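Local coordinates for tryptophanyl-tRNA synthetase (Thermus thermophilus, PDB 2EL7), which probably attaches tryptophan to its cognate tRNA in an ATP-dependent reaction, as a homodimeric class I aminoacyl-tRNA synthetase, at residues V42-L47 / E89-S94; G104-M109 / I155-E160; E171-P176 / Q315-E320; E211-K216 / H277-L282. All coordinates share one frame; numbering follows the deposited sequence.

Contact 1: V42-L47 / E89-S94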
loop_
_atom_site.group_PDB
_atom_site.type_symbol
_atom_site.label_atom_id
_atom_site.label_comp_id
_atom_site.label_asym_id
_atom_site.label_seq_id
_atom_site.Cartn_x
_atom_site.Cartn_y
_atom_site.Cartn_z
ATOM N N VAL A 42 -11.080 6.013 10.118
ATOM C CA VAL A 42 -9.901 5.247 9.711
ATOM C C VAL A 42 -9.779 3.803 10.210
ATOM O O VAL A 42 -8.888 3.482 10.989
ATOM C CB VAL A 42 -8.586 6.027 10.050
ATOM C CG1 VAL A 42 -8.505 7.275 9.201
ATOM C CG2 VAL A 42 -8.547 6.403 11.516
ATOM N N ASP A 43 -10.636 2.929 9.685
ATOM C CA ASP A 43 -10.649 1.532 10.094
ATOM C C ASP A 43 -9.318 0.820 9.824
ATOM O O ASP A 43 -8.922 -0.061 10.588
ATOM C CB ASP A 43 -11.838 0.796 9.438
ATOM C CG ASP A 43 -11.838 0.880 7.909
ATOM O OD1 ASP A 43 -12.598 0.121 7.284
ATOM O OD2 ASP A 43 -11.091 1.686 7.323
ATOM N N TYR A 44 -8.616 1.211 8.764
ATOM C CA TYR A 44 -7.317 0.617 8.455
ATOM C C TYR A 44 -6.282 0.841 9.554
ATOM O O TYR A 44 -5.296 0.118 9.621
ATOM C CB TYR A 44 -6.768 1.155 7.127
ATOM C CG TYR A 44 -7.231 0.353 5.924
ATOM C CD1 TYR A 44 -7.345 0.942 4.661
ATOM C CD2 TYR A 44 -7.574 -0.991 6.054
ATOM C CE1 TYR A 44 -7.798 0.213 3.560
ATOM C CE2 TYR A 44 -8.025 -1.734 4.960
ATOM C CZ TYR A 44 -8.136 -1.129 3.720
ATOM O OH TYR A 44 -8.596 -1.866 2.645
ATOM N N HIS A 45 -6.513 1.833 10.417
ATOM C CA HIS A 45 -5.594 2.137 11.520
ATOM C C HIS A 45 -5.659 1.039 12.590
ATOM O O HIS A 45 -4.685 0.816 13.321
ATOM C CB HIS A 45 -5.948 3.507 12.116
ATOM C CG HIS A 45 -5.083 3.942 13.262
ATOM N ND1 HIS A 45 -3.719 3.726 13.302
ATOM C CD2 HIS A 45 -5.386 4.632 14.389
ATOM C CE1 HIS A 45 -3.221 4.262 14.402
ATOM N NE2 HIS A 45 -4.213 4.819 15.078
ATOM N N ALA A 46 -6.797 0.346 12.667
ATOM C CA ALA A 46 -6.953 -0.722 13.646
ATOM C C ALA A 46 -6.016 -1.889 13.330
ATOM O O ALA A 46 -5.532 -2.536 14.248
ATOM C CB ALA A 46 -8.410 -1.221 13.680
ATOM N N LEU A 47 -5.764 -2.167 12.047
ATOM C CA LEU A 47 -4.873 -3.280 11.669
ATOM C C LEU A 47 -3.394 -3.141 12.074
ATOM O O LEU A 47 -2.654 -4.122 12.009
ATOM C CB LEU A 47 -4.915 -3.547 10.161
ATOM C CG LEU A 47 -6.223 -3.705 9.375
ATOM C CD1 LEU A 47 -5.917 -4.354 8.042
ATOM C CD2 LEU A 47 -7.207 -4.531 10.118
ATOM N N GLU A 89 -8.585 3.462 -3.393
ATOM C CA GLU A 89 -7.623 4.176 -4.223
ATOM C C GLU A 89 -6.454 4.735 -3.405
ATOM O O GLU A 89 -5.318 4.745 -3.871
ATOM C CB GLU A 89 -8.278 5.373 -4.951
ATOM C CG GLU A 89 -9.109 5.113 -6.203
ATOM C CD GLU A 89 -10.424 4.426 -5.926
ATOM O OE1 GLU A 89 -10.950 4.539 -4.802
ATOM O OE2 GLU A 89 -10.950 3.779 -6.848
ATOM N N HIS A 90 -6.706 5.219 -2.192
ATOM C CA HIS A 90 -5.592 5.781 -1.466
ATOM C C HIS A 90 -4.483 4.799 -1.154
ATOM O O HIS A 90 -3.338 5.229 -0.991
ATOM C CB HIS A 90 -6.053 6.555 -0.198
ATOM C CG HIS A 90 -6.304 5.704 1.007
ATOM N ND1 HIS A 90 -7.477 5.008 1.196
ATOM C CD2 HIS A 90 -5.523 5.428 2.076
ATOM C CE1 HIS A 90 -7.407 4.334 2.330
ATOM N NE2 HIS A 90 -6.229 4.573 2.882
ATOM N N THR A 91 -4.776 3.497 -1.089
ATOM C CA THR A 91 -3.698 2.537 -0.824
ATOM C C THR A 91 -2.803 2.439 -2.022
ATOM O O THR A 91 -1.694 1.944 -1.925
ATOM C CB THR A 91 -4.161 1.046 -0.484
ATOM O OG1 THR A 91 -4.847 0.453 -1.595
ATOM C CG2 THR A 91 -5.009 1.015 0.762
ATOM N N GLU A 92 -3.300 2.866 -3.171
ATOM C CA GLU A 92 -2.501 2.822 -4.388
ATOM C C GLU A 92 -1.586 4.054 -4.419
ATOM O O GLU A 92 -0.388 3.964 -4.742
ATOM C CB GLU A 92 -3.398 2.807 -5.604
ATOM C CG GLU A 92 -2.626 2.716 -6.888
ATOM C CD GLU A 92 -3.508 2.860 -8.096
ATOM O OE1 GLU A 92 -4.735 2.740 -7.925
ATOM O OE2 GLU A 92 -2.977 3.084 -9.214
ATOM N N LEU A 93 -2.163 5.203 -4.075
ATOM C CA LEU A 93 -1.419 6.447 -4.010
ATOM C C LEU A 93 -0.365 6.204 -2.933
ATOM O O LEU A 93 0.749 6.749 -2.968
ATOM C CB LEU A 93 -2.348 7.586 -3.578
ATOM C CG LEU A 93 -1.654 8.930 -3.420
ATOM C CD1 LEU A 93 -0.853 9.222 -4.693
ATOM C CD2 LEU A 93 -2.709 10.017 -3.189
ATOM N N SER A 94 -0.737 5.353 -1.979
ATOM C CA SER A 94 0.143 5.018 -0.862
ATOM C C SER A 94 1.462 4.378 -1.314
ATOM O O SER A 94 2.534 4.638 -0.743
ATOM C CB SER A 94 -0.584 4.081 0.094
ATOM O OG SER A 94 0.061 4.086 1.335
#
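In the class I Rossmann fold of this synthetase, Tyr44, in the turn after strand 37-41, packs against His90 and Thr91 of helix 89-99, which follows strand 80-83. The CA atoms of Tyr44 and Thr91 are 10.1 Å apart, so the phenol ring has to span the gap between the two backbones. CE1 of Tyr44 lies 4.0 Å from the methyl CG2 of Thr91, and the two side chains meet nearly at a right angle. His90 comes in near the plane of the tyrosine ring, at its edge, with its CE1 4.1 Å from CD1 of Tyr44. With chi1 at 83°, the imidazole of His90 swings over between its own backbone N and carbonyl carbon, where CG2 of Thr91 lies 4.3 Å above one face, offset toward the rim. That methyl therefore lies near both rings. No hydrogen bond joins the two segments. His90 ND1 is instead bonded to Val87 O, and the imidazole also touches Asp136, a predicted tryptophan-binding residue. At the dimer interface Glu92 OE2 is hydrogen-bonded to Tyr44 OH of the second subunit, while Trp95 of that subunit meets the Tyr44 ring edge-to-face. The contact thus sits beside the subunit boundary and beyond the C-terminal ends of strands 37-41 and 80-83, a position consistent with the edge of a Rossmann-fold active site.

Contact 2: G104-M109 / I155-E160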
loop_
_atom_site.group_PDB
_atom_site.type_symbol
_atom_site.label_atom_id
_atom_site.label_comp_id
_atom_site.label_asym_id
_atom_site.label_seq_id
_atom_site.Cartn_x
_atom_site.Cartn_y
_atom_site.Cartn_z
ATOM N N GLY A 104 14.706 7.128 6.681
ATOM C CA GLY A 104 15.090 7.861 7.878
ATOM C C GLY A 104 14.002 8.758 8.446
ATOM O O GLY A 104 13.809 8.801 9.656
ATOM N N ASP A 105 13.297 9.490 7.596
ATOM C CA ASP A 105 12.218 10.344 8.083
ATOM C C ASP A 105 11.116 9.536 8.778
ATOM O O ASP A 105 10.448 10.046 9.684
ATOM C CB ASP A 105 11.594 11.143 6.934
ATOM C CG ASP A 105 12.572 12.129 6.313
ATOM O OD1 ASP A 105 12.315 12.555 5.161
ATOM O OD2 ASP A 105 13.586 12.474 6.980
ATOM N N LEU A 106 10.910 8.285 8.359
ATOM C CA LEU A 106 9.883 7.467 8.998
ATOM C C LEU A 106 10.398 6.874 10.296
ATOM O O LEU A 106 9.723 6.936 11.322
ATOM C CB LEU A 106 9.409 6.354 8.065
ATOM C CG LEU A 106 8.636 6.855 6.852
ATOM C CD1 LEU A 106 8.415 5.734 5.881
ATOM C CD2 LEU A 106 7.336 7.447 7.307
ATOM N N THR A 107 11.599 6.316 10.268
ATOM C CA THR A 107 12.153 5.729 11.478
ATOM C C THR A 107 12.269 6.758 12.615
ATOM O O THR A 107 12.245 6.396 13.794
ATOM C CB THR A 107 13.517 5.054 11.182
ATOM O OG1 THR A 107 14.445 6.018 10.681
ATOM C CG2 THR A 107 13.351 3.992 10.107
ATOM N N ARG A 108 12.328 8.045 12.273
ATOM C CA ARG A 108 12.425 9.087 13.291
ATOM C C ARG A 108 11.108 9.718 13.710
ATOM O O ARG A 108 11.112 10.649 14.521
ATOM C CB ARG A 108 13.361 10.205 12.838
ATOM C CG ARG A 108 14.769 9.763 12.680
ATOM C CD ARG A 108 15.658 10.879 12.214
ATOM N NE ARG A 108 16.672 10.282 11.371
ATOM C CZ ARG A 108 16.689 10.390 10.055
ATOM N NH1 ARG A 108 17.640 9.793 9.349
ATOM N NH2 ARG A 108 15.776 11.133 9.449
ATOM N N MET A 109 9.990 9.263 13.152
ATOM C CA MET A 109 8.706 9.831 13.553
ATOM C C MET A 109 8.554 9.442 15.010
ATOM O O MET A 109 8.828 8.298 15.389
ATOM C CB MET A 109 7.548 9.247 12.747
ATOM C CG MET A 109 7.624 9.552 11.247
ATOM S SD MET A 109 7.166 11.222 10.781
ATOM C CE MET A 109 5.371 11.214 11.213
ATOM N N ILE A 155 1.540 15.696 9.565
ATOM C CA ILE A 155 1.090 16.675 8.589
ATOM C C ILE A 155 2.349 17.232 7.921
ATOM O O ILE A 155 2.336 17.528 6.732
ATOM C CB ILE A 155 0.254 17.837 9.195
ATOM C CG1 ILE A 155 -1.192 17.411 9.477
ATOM C CG2 ILE A 155 0.039 18.891 8.152
ATOM C CD1 ILE A 155 -1.421 15.996 9.908
ATOM N N GLU A 156 3.440 17.372 8.671
ATOM C CA GLU A 156 4.690 17.856 8.078
ATOM C C GLU A 156 5.230 16.846 7.055
ATOM O O GLU A 156 5.749 17.235 6.009
ATOM C CB GLU A 156 5.740 18.137 9.165
ATOM C CG GLU A 156 5.431 19.423 9.953
ATOM C CD GLU A 156 6.187 19.560 11.301
ATOM O OE1 GLU A 156 5.993 20.615 11.969
ATOM O OE2 GLU A 156 6.956 18.635 11.691
ATOM N N LEU A 157 5.096 15.553 7.341
ATOM C CA LEU A 157 5.560 14.540 6.405
ATOM C C LEU A 157 4.764 14.678 5.123
ATOM O O LEU A 157 5.321 14.621 4.025
ATOM C CB LEU A 157 5.361 13.128 6.977
ATOM C CG LEU A 157 5.721 11.968 6.032
ATOM C CD1 LEU A 157 7.231 11.905 5.864
ATOM C CD2 LEU A 157 5.176 10.643 6.558
ATOM N N THR A 158 3.457 14.865 5.264
ATOM C CA THR A 158 2.561 15.008 4.123
ATOM C C THR A 158 2.947 16.181 3.220
ATOM O O THR A 158 2.930 16.038 1.980
ATOM C CB THR A 158 1.112 15.171 4.605
ATOM O OG1 THR A 158 0.792 14.076 5.473
ATOM C CG2 THR A 158 0.119 15.171 3.432
ATOM N N ARG A 159 3.308 17.326 3.806
ATOM C CA ARG A 159 3.696 18.482 2.987
ATOM C C ARG A 159 5.013 18.170 2.285
ATOM O O ARG A 159 5.187 18.484 1.115
ATOM C CB ARG A 159 3.858 19.778 3.813
ATOM C CG ARG A 159 2.592 20.313 4.478
ATOM C CD ARG A 159 2.789 21.758 4.989
ATOM N NE ARG A 159 3.724 21.821 6.100
ATOM C CZ ARG A 159 3.373 21.807 7.381
ATOM N NH1 ARG A 159 4.311 21.854 8.323
ATOM N NH2 ARG A 159 2.088 21.774 7.727
ATOM N N GLU A 160 5.942 17.547 2.993
ATOM C CA GLU A 160 7.211 17.201 2.378
ATOM C C GLU A 160 6.977 16.329 1.147
ATOM O O GLU A 160 7.592 16.552 0.113
ATOM C CB GLU A 160 8.133 16.490 3.391
ATOM C CG GLU A 160 8.987 17.470 4.229
ATOM C CD GLU A 160 9.637 16.831 5.461
ATOM O OE1 GLU A 160 10.155 17.579 6.326
ATOM O OE2 GLU A 160 9.630 15.588 5.574
HETATM O O HOH W 1 10.135 13.520 3.273
#
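Leu106 and Leu157 make the close half of this helix-to-helix meeting, their CD2 methyls 3.9 Å apart and their side chains running at about a right angle to each other. Leu157 points toward the facing segment, and with CG opposite the backbone N (chi1 176°) its branch reaches across to Leu106. Met109 also screens this apolar side, though more loosely, since SD of Met109 is 4.6 Å from CB of Leu157. Behind the leucines lies helix 124-139, which offers Leu127 to Leu106 and Pro130 to Leu157, while Ser124 of the second subunit packs on Leu106 as well. Helix 103-107 thus ends against the longer helix 153-169 of the Rossmann-fold domain, and Met109, which follows it, takes the N-cap position of helix 110-115. Toward solvent the arrangement changes character. OD1 of Asp105 and OE2 of Glu160 stop 4.1 Å short of each other, with their carboxylate planes turned 47° apart. Two like charges at this distance would be expected to repel, but a water donates to both, 3.0 Å from Asp105 OD1 and 3.1 Å from Glu160 OE2, and so bridges the two carboxylates. The other oxygen of Asp105 is engaged by Arg108, just past the end of the helix: OD2 lies in plane at the guanidinium edge, forming a salt bridge 3.6 Å from NH2. A phosphate ion, probably from the crystallisation liquor, comes within about 3 Å of the Asp105 side chain.

Contact 3: E171-P176 / Q315-E320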
loop_
_atom_site.group_PDB
_atom_site.type_symbol
_atom_site.label_atom_id
_atom_site.label_comp_id
_atom_site.label_asym_id
_atom_site.label_seq_id
_atom_site.Cartn_x
_atom_site.Cartn_y
_atom_site.Cartn_z
ATOM N N GLU A 171 2.910 20.322 -10.669
ATOM C CA GLU A 171 2.068 20.705 -9.533
ATOM C C GLU A 171 0.818 19.849 -9.451
ATOM O O GLU A 171 -0.002 19.838 -10.362
ATOM C CB GLU A 171 1.671 22.194 -9.595
ATOM C CG GLU A 171 1.035 22.683 -8.271
ATOM C CD GLU A 171 0.611 24.147 -8.273
ATOM O OE1 GLU A 171 -0.239 24.507 -9.112
ATOM O OE2 GLU A 171 1.116 24.930 -7.423
ATOM N N THR A 172 0.656 19.135 -8.347
ATOM C CA THR A 172 -0.497 18.264 -8.232
ATOM C C THR A 172 -1.252 18.349 -6.919
ATOM O O THR A 172 -2.492 18.345 -6.907
ATOM C CB THR A 172 -0.086 16.797 -8.406
ATOM O OG1 THR A 172 0.615 16.629 -9.648
ATOM C CG2 THR A 172 -1.305 15.920 -8.384
ATOM N N PHE A 173 -0.499 18.412 -5.822
ATOM C CA PHE A 173 -1.081 18.409 -4.493
ATOM C C PHE A 173 -0.865 19.661 -3.656
ATOM O O PHE A 173 0.168 20.320 -3.757
ATOM C CB PHE A 173 -0.515 17.231 -3.686
ATOM C CG PHE A 173 -0.818 15.874 -4.254
ATOM C CD1 PHE A 173 0.183 15.113 -4.825
ATOM C CD2 PHE A 173 -2.083 15.325 -4.133
ATOM C CE1 PHE A 173 -0.064 13.808 -5.267
ATOM C CE2 PHE A 173 -2.346 14.026 -4.565
ATOM C CZ PHE A 173 -1.331 13.264 -5.136
ATOM N N PRO A 174 -1.848 19.998 -2.806
ATOM C CA PRO A 174 -1.729 21.176 -1.944
ATOM C C PRO A 174 -0.877 20.686 -0.807
ATOM O O PRO A 174 -0.751 19.482 -0.636
ATOM C CB PRO A 174 -3.168 21.418 -1.489
ATOM C CG PRO A 174 -3.683 19.972 -1.351
ATOM C CD PRO A 174 -3.182 19.385 -2.671
ATOM N N GLU A 175 -0.290 21.599 -0.047
ATOM C CA GLU A 175 0.523 21.260 1.124
ATOM C C GLU A 175 -0.423 21.469 2.294
ATOM O O GLU A 175 -0.665 22.590 2.707
ATOM C CB GLU A 175 1.713 22.214 1.244
ATOM C CG GLU A 175 2.783 21.970 0.187
ATOM C CD GLU A 175 3.935 22.945 0.265
ATOM O OE1 GLU A 175 4.533 23.069 1.354
ATOM O OE2 GLU A 175 4.244 23.583 -0.767
ATOM N N PRO A 176 -0.975 20.394 2.843
ATOM C CA PRO A 176 -1.900 20.575 3.962
ATOM C C PRO A 176 -1.336 21.243 5.188
ATOM O O PRO A 176 -0.155 21.104 5.501
ATOM C CB PRO A 176 -2.386 19.154 4.250
ATOM C CG PRO A 176 -1.243 18.329 3.796
ATOM C CD PRO A 176 -0.793 18.968 2.532
ATOM N N GLN A 315 -10.810 9.058 -7.511
ATOM C CA GLN A 315 -10.531 8.493 -8.826
ATOM C C GLN A 315 -9.986 9.543 -9.756
ATOM O O GLN A 315 -9.118 9.250 -10.584
ATOM C CB GLN A 315 -11.786 7.879 -9.419
ATOM C CG GLN A 315 -12.433 6.980 -8.407
ATOM C CD GLN A 315 -13.421 6.035 -9.012
ATOM O OE1 GLN A 315 -14.184 6.409 -9.900
ATOM N NE2 GLN A 315 -13.433 4.794 -8.520
ATOM N N ALA A 316 -10.489 10.771 -9.630
ATOM C CA ALA A 316 -9.978 11.849 -10.465
ATOM C C ALA A 316 -8.504 12.036 -10.071
ATOM O O ALA A 316 -7.618 12.023 -10.931
ATOM C CB ALA A 316 -10.782 13.150 -10.237
ATOM N N THR A 317 -8.234 12.139 -8.775
ATOM C CA THR A 317 -6.862 12.334 -8.333
ATOM C C THR A 317 -5.954 11.212 -8.773
ATOM O O THR A 317 -4.844 11.453 -9.242
ATOM C CB THR A 317 -6.712 12.421 -6.796
ATOM O OG1 THR A 317 -7.470 13.526 -6.274
ATOM C CG2 THR A 317 -5.228 12.622 -6.451
ATOM N N MET A 318 -6.418 9.980 -8.613
ATOM C CA MET A 318 -5.620 8.821 -8.973
ATOM C C MET A 318 -5.356 8.743 -10.495
ATOM O O MET A 318 -4.339 8.209 -10.928
ATOM C CB MET A 318 -6.308 7.544 -8.455
ATOM C CG MET A 318 -5.390 6.332 -8.304
ATOM S SD MET A 318 -4.006 6.702 -7.152
ATOM C CE MET A 318 -2.614 6.441 -8.164
ATOM N N GLU A 319 -6.255 9.266 -11.315
ATOM C CA GLU A 319 -6.006 9.224 -12.747
ATOM C C GLU A 319 -4.931 10.249 -13.023
ATOM O O GLU A 319 -4.011 10.000 -13.787
ATOM C CB GLU A 319 -7.270 9.545 -13.551
ATOM C CG GLU A 319 -8.126 8.321 -13.828
ATOM C CD GLU A 319 -9.430 8.665 -14.522
ATOM O OE1 GLU A 319 -9.369 9.171 -15.665
ATOM O OE2 GLU A 319 -10.511 8.437 -13.919
ATOM N N GLU A 320 -5.052 11.412 -12.394
ATOM C CA GLU A 320 -4.053 12.450 -12.560
ATOM C C GLU A 320 -2.659 11.904 -12.192
ATOM O O GLU A 320 -1.706 12.069 -12.955
ATOM C CB GLU A 320 -4.414 13.646 -11.692
ATOM C CG GLU A 320 -3.555 14.848 -11.884
ATOM C CD GLU A 320 -3.913 15.949 -10.908
ATOM O OE1 GLU A 320 -3.310 17.053 -10.977
ATOM O OE2 GLU A 320 -4.811 15.705 -10.070
#
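Two methyl groups carry the van der Waals part of this contact, those of Thr172 and Thr317. CG2 of Thr317 touches CE2 of Phe173 at 3.7 Å, approaching the ring obliquely. From its own segment the ring receives CG2 of Thr172, 3.9 Å above its centre, a CH-pi type placement. The same Thr172 methyl meets the end of Glu320: CG2 is 3.5 Å from OE1 and 3.6 Å from CD. Thr172 and Glu320 approach from opposite directions, and the glutamate gets there by full extension, with CG opposite its backbone N (chi1 -173°). In fold terms, the long C-terminal helix 296-324 lies back against the loop that leads from helix 153-169 into strand 177-179, so the far end of the chain closes over the Rossmann-fold domain. As for polar bonding, no direct hydrogen bond crosses between the segments, but Lys324 NZ serves both Thr172 OG1 and Glu320 OE1 and so links them indirectly. Lys141 holds the other carboxylate oxygen, OE2, and the two lysine charges would probably stabilise the glutamate. Thr172 OG1 is also bonded to Gly170 O, and Thr317 OG1 to Ile139 O.

Contact 4: E211-K216 / H277-L282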
loop_
_atom_site.group_PDB
_atom_site.type_symbol
_atom_site.label_atom_id
_atom_site.label_comp_id
_atom_site.label_asym_id
_atom_site.label_seq_id
_atom_site.Cartn_x
_atom_site.Cartn_y
_atom_site.Cartn_z
ATOM N N GLU A 211 -26.983 5.710 35.414
ATOM C CA GLU A 211 -26.635 5.240 36.742
ATOM C C GLU A 211 -25.132 5.139 36.908
ATOM O O GLU A 211 -24.612 5.217 38.020
ATOM C CB GLU A 211 -27.291 3.879 37.011
ATOM C CG GLU A 211 -26.934 3.262 38.363
ATOM C CD GLU A 211 -27.127 4.228 39.537
ATOM O OE1 GLU A 211 -28.233 4.821 39.652
ATOM O OE2 GLU A 211 -26.175 4.388 40.347
ATOM N N SER A 212 -24.431 4.967 35.795
ATOM C CA SER A 212 -22.986 4.841 35.848
ATOM C C SER A 212 -22.299 6.193 35.887
ATOM O O SER A 212 -21.292 6.358 36.569
ATOM C CB SER A 212 -22.474 4.032 34.660
ATOM O OG SER A 212 -21.074 3.885 34.760
ATOM N N ILE A 213 -22.831 7.161 35.152
ATOM C CA ILE A 213 -22.242 8.496 35.169
ATOM C C ILE A 213 -22.443 9.076 36.566
ATOM O O ILE A 213 -21.599 9.815 37.079
ATOM C CB ILE A 213 -22.915 9.417 34.130
ATOM C CG1 ILE A 213 -22.394 9.082 32.723
ATOM C CG2 ILE A 213 -22.664 10.876 34.480
ATOM C CD1 ILE A 213 -23.266 9.635 31.595
ATOM N N TRP A 214 -23.571 8.726 37.179
ATOM C CA TRP A 214 -23.888 9.215 38.515
ATOM C C TRP A 214 -22.827 8.762 39.507
ATOM O O TRP A 214 -22.214 9.590 40.194
ATOM C CB TRP A 214 -25.261 8.697 38.963
ATOM C CG TRP A 214 -25.688 9.143 40.353
ATOM C CD1 TRP A 214 -26.348 8.387 41.288
ATOM C CD2 TRP A 214 -25.513 10.442 40.941
ATOM N NE1 TRP A 214 -26.588 9.133 42.418
ATOM C CE2 TRP A 214 -26.090 10.396 42.234
ATOM C CE3 TRP A 214 -24.928 11.638 40.503
ATOM C CZ2 TRP A 214 -26.099 11.505 43.096
ATOM C CZ3 TRP A 214 -24.934 12.744 41.359
ATOM C CH2 TRP A 214 -25.517 12.668 42.642
ATOM N N GLN A 215 -22.604 7.452 39.568
ATOM C CA GLN A 215 -21.628 6.909 40.497
ATOM C C GLN A 215 -20.266 7.582 40.352
ATOM O O GLN A 215 -19.579 7.796 41.346
ATOM C CB GLN A 215 -21.497 5.386 40.330
ATOM C CG GLN A 215 -22.709 4.600 40.805
ATOM C CD GLN A 215 -23.048 4.867 42.274
ATOM O OE1 GLN A 215 -22.213 4.667 43.170
ATOM N NE2 GLN A 215 -24.275 5.319 42.527
ATOM N N LYS A 216 -19.879 7.924 39.124
ATOM C CA LYS A 216 -18.587 8.576 38.907
ATOM C C LYS A 216 -18.547 9.998 39.472
ATOM O O LYS A 216 -17.527 10.433 40.002
ATOM C CB LYS A 216 -18.237 8.575 37.418
ATOM C CG LYS A 216 -17.835 7.200 36.909
ATOM C CD LYS A 216 -17.516 7.234 35.437
ATOM C CE LYS A 216 -17.166 5.861 34.895
ATOM N NZ LYS A 216 -16.968 5.906 33.411
ATOM N N HIS A 277 -27.169 18.977 35.091
ATOM C CA HIS A 277 -26.703 19.802 33.983
ATOM C C HIS A 277 -25.950 18.959 32.966
ATOM O O HIS A 277 -26.032 19.203 31.765
ATOM C CB HIS A 277 -25.830 20.948 34.511
ATOM C CG HIS A 277 -26.625 22.115 35.014
ATOM N ND1 HIS A 277 -26.878 23.232 34.244
ATOM C CD2 HIS A 277 -27.283 22.308 36.181
ATOM C CE1 HIS A 277 -27.657 24.061 34.917
ATOM N NE2 HIS A 277 -27.919 23.524 36.093
ATOM N N LEU A 278 -25.239 17.947 33.448
ATOM C CA LEU A 278 -24.503 17.088 32.550
ATOM C C LEU A 278 -25.473 16.285 31.691
ATOM O O LEU A 278 -25.340 16.287 30.477
ATOM C CB LEU A 278 -23.577 16.163 33.335
ATOM C CG LEU A 278 -22.864 15.140 32.462
ATOM C CD1 LEU A 278 -22.101 15.869 31.364
ATOM C CD2 LEU A 278 -21.942 14.284 33.315
ATOM N N MET A 279 -26.449 15.629 32.322
ATOM C CA MET A 279 -27.457 14.818 31.622
ATOM C C MET A 279 -28.304 15.634 30.665
ATOM O O MET A 279 -28.805 15.118 29.658
ATOM C CB MET A 279 -28.410 14.128 32.606
ATOM C CG MET A 279 -27.783 13.032 33.464
ATOM S SD MET A 279 -26.650 11.982 32.511
ATOM C CE MET A 279 -27.736 11.319 31.279
ATOM N N GLU A 280 -28.482 16.906 30.976
ATOM C CA GLU A 280 -29.270 17.751 30.110
ATOM C C GLU A 280 -28.465 18.102 28.857
ATOM O O GLU A 280 -29.035 18.337 27.786
ATOM C CB GLU A 280 -29.690 19.028 30.858
ATOM C CG GLU A 280 -30.631 19.949 30.073
ATOM C CD GLU A 280 -31.769 19.183 29.410
ATOM O OE1 GLU A 280 -32.366 18.296 30.073
ATOM O OE2 GLU A 280 -32.064 19.470 28.227
ATOM N N ALA A 281 -27.141 18.127 28.986
ATOM C CA ALA A 281 -26.276 18.461 27.855
ATOM C C ALA A 281 -26.213 17.307 26.860
ATOM O O ALA A 281 -26.226 17.521 25.650
ATOM C CB ALA A 281 -24.866 18.809 28.352
ATOM N N LEU A 282 -26.151 16.086 27.381
ATOM C CA LEU A 282 -26.080 14.892 26.553
ATOM C C LEU A 282 -27.446 14.472 26.002
ATOM O O LEU A 282 -27.529 13.798 24.974
ATOM C CB LEU A 282 -25.523 13.743 27.368
ATOM C CG LEU A 282 -24.307 14.040 28.229
ATOM C CD1 LEU A 282 -24.030 12.824 29.118
ATOM C CD2 LEU A 282 -23.113 14.380 27.340
#
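Ile213 is the bump of this helix pair, and the hollow that receives it is formed by Leu278, Met279 and Leu282 on the facing helix. Because Met279 follows Leu278 and Leu282 comes one turn later, the three side chains form a shallow hollow on one face of the helix. The two branches of Ile213 divide the work. CG2, opposite the backbone N, drops against CD2 of Leu278 at 3.7 Å, the closest approach in the contact, with the two side chains slanting across one another. The longer arm, CG1 with its CD1, stands opposite the carbonyl carbon (chi1 -77°) and carries CD1 to 4.1 Å from CD1 of Leu282, so that these two chains reach for each other tip to tip. CD1 also lies 4.2 Å from SD of Met279, whose sulfur comes in although its CB does not point at the facing helix. Every one of these touches is apolar. The short helical segments have their axes 11.6 Å apart at closest approach, with N-to-C directions 143° apart, roughly antiparallel. That wide separation is bridged by side chains alone, as the nearest CA atoms, those of Ile213 and Met279, are 8.9 Å apart. Beside the pair, Arg286 touches both Ile213 and Met279, and Trp214 meets the ring of Phe275. Helix 210-218 docks on the middle of helix 267-294, which is backed at Leu278 and Ala281 by Phe247 of helix 239-247; together they form a helical group beside the predicted KMSKS region, the Leu278 side chain lying about 8 Å from that of Met196.

Along the chain, contact 1 closes before contact 2 opens and contact 2 before contact 3, while contact 4 is nested within the long loop that contact 3 closes. The first three gather about the Rossmann-fold part, their centres 17 to 19 Å apart. Contact 3 ties them together: Gln315 meets Glu89 of contact 1 and Pro176 meets Arg159 of contact 2, each probably through a hydrogen bond. Contact 4 lies across the chain's centre, with centres 37 to 46 Å from the others, in the helical region. Helix 267-294 of contact 4 is followed directly by helix 296-324 of contact 3, so these two consecutive helices connect the distant helical region to the Rossmann-fold part.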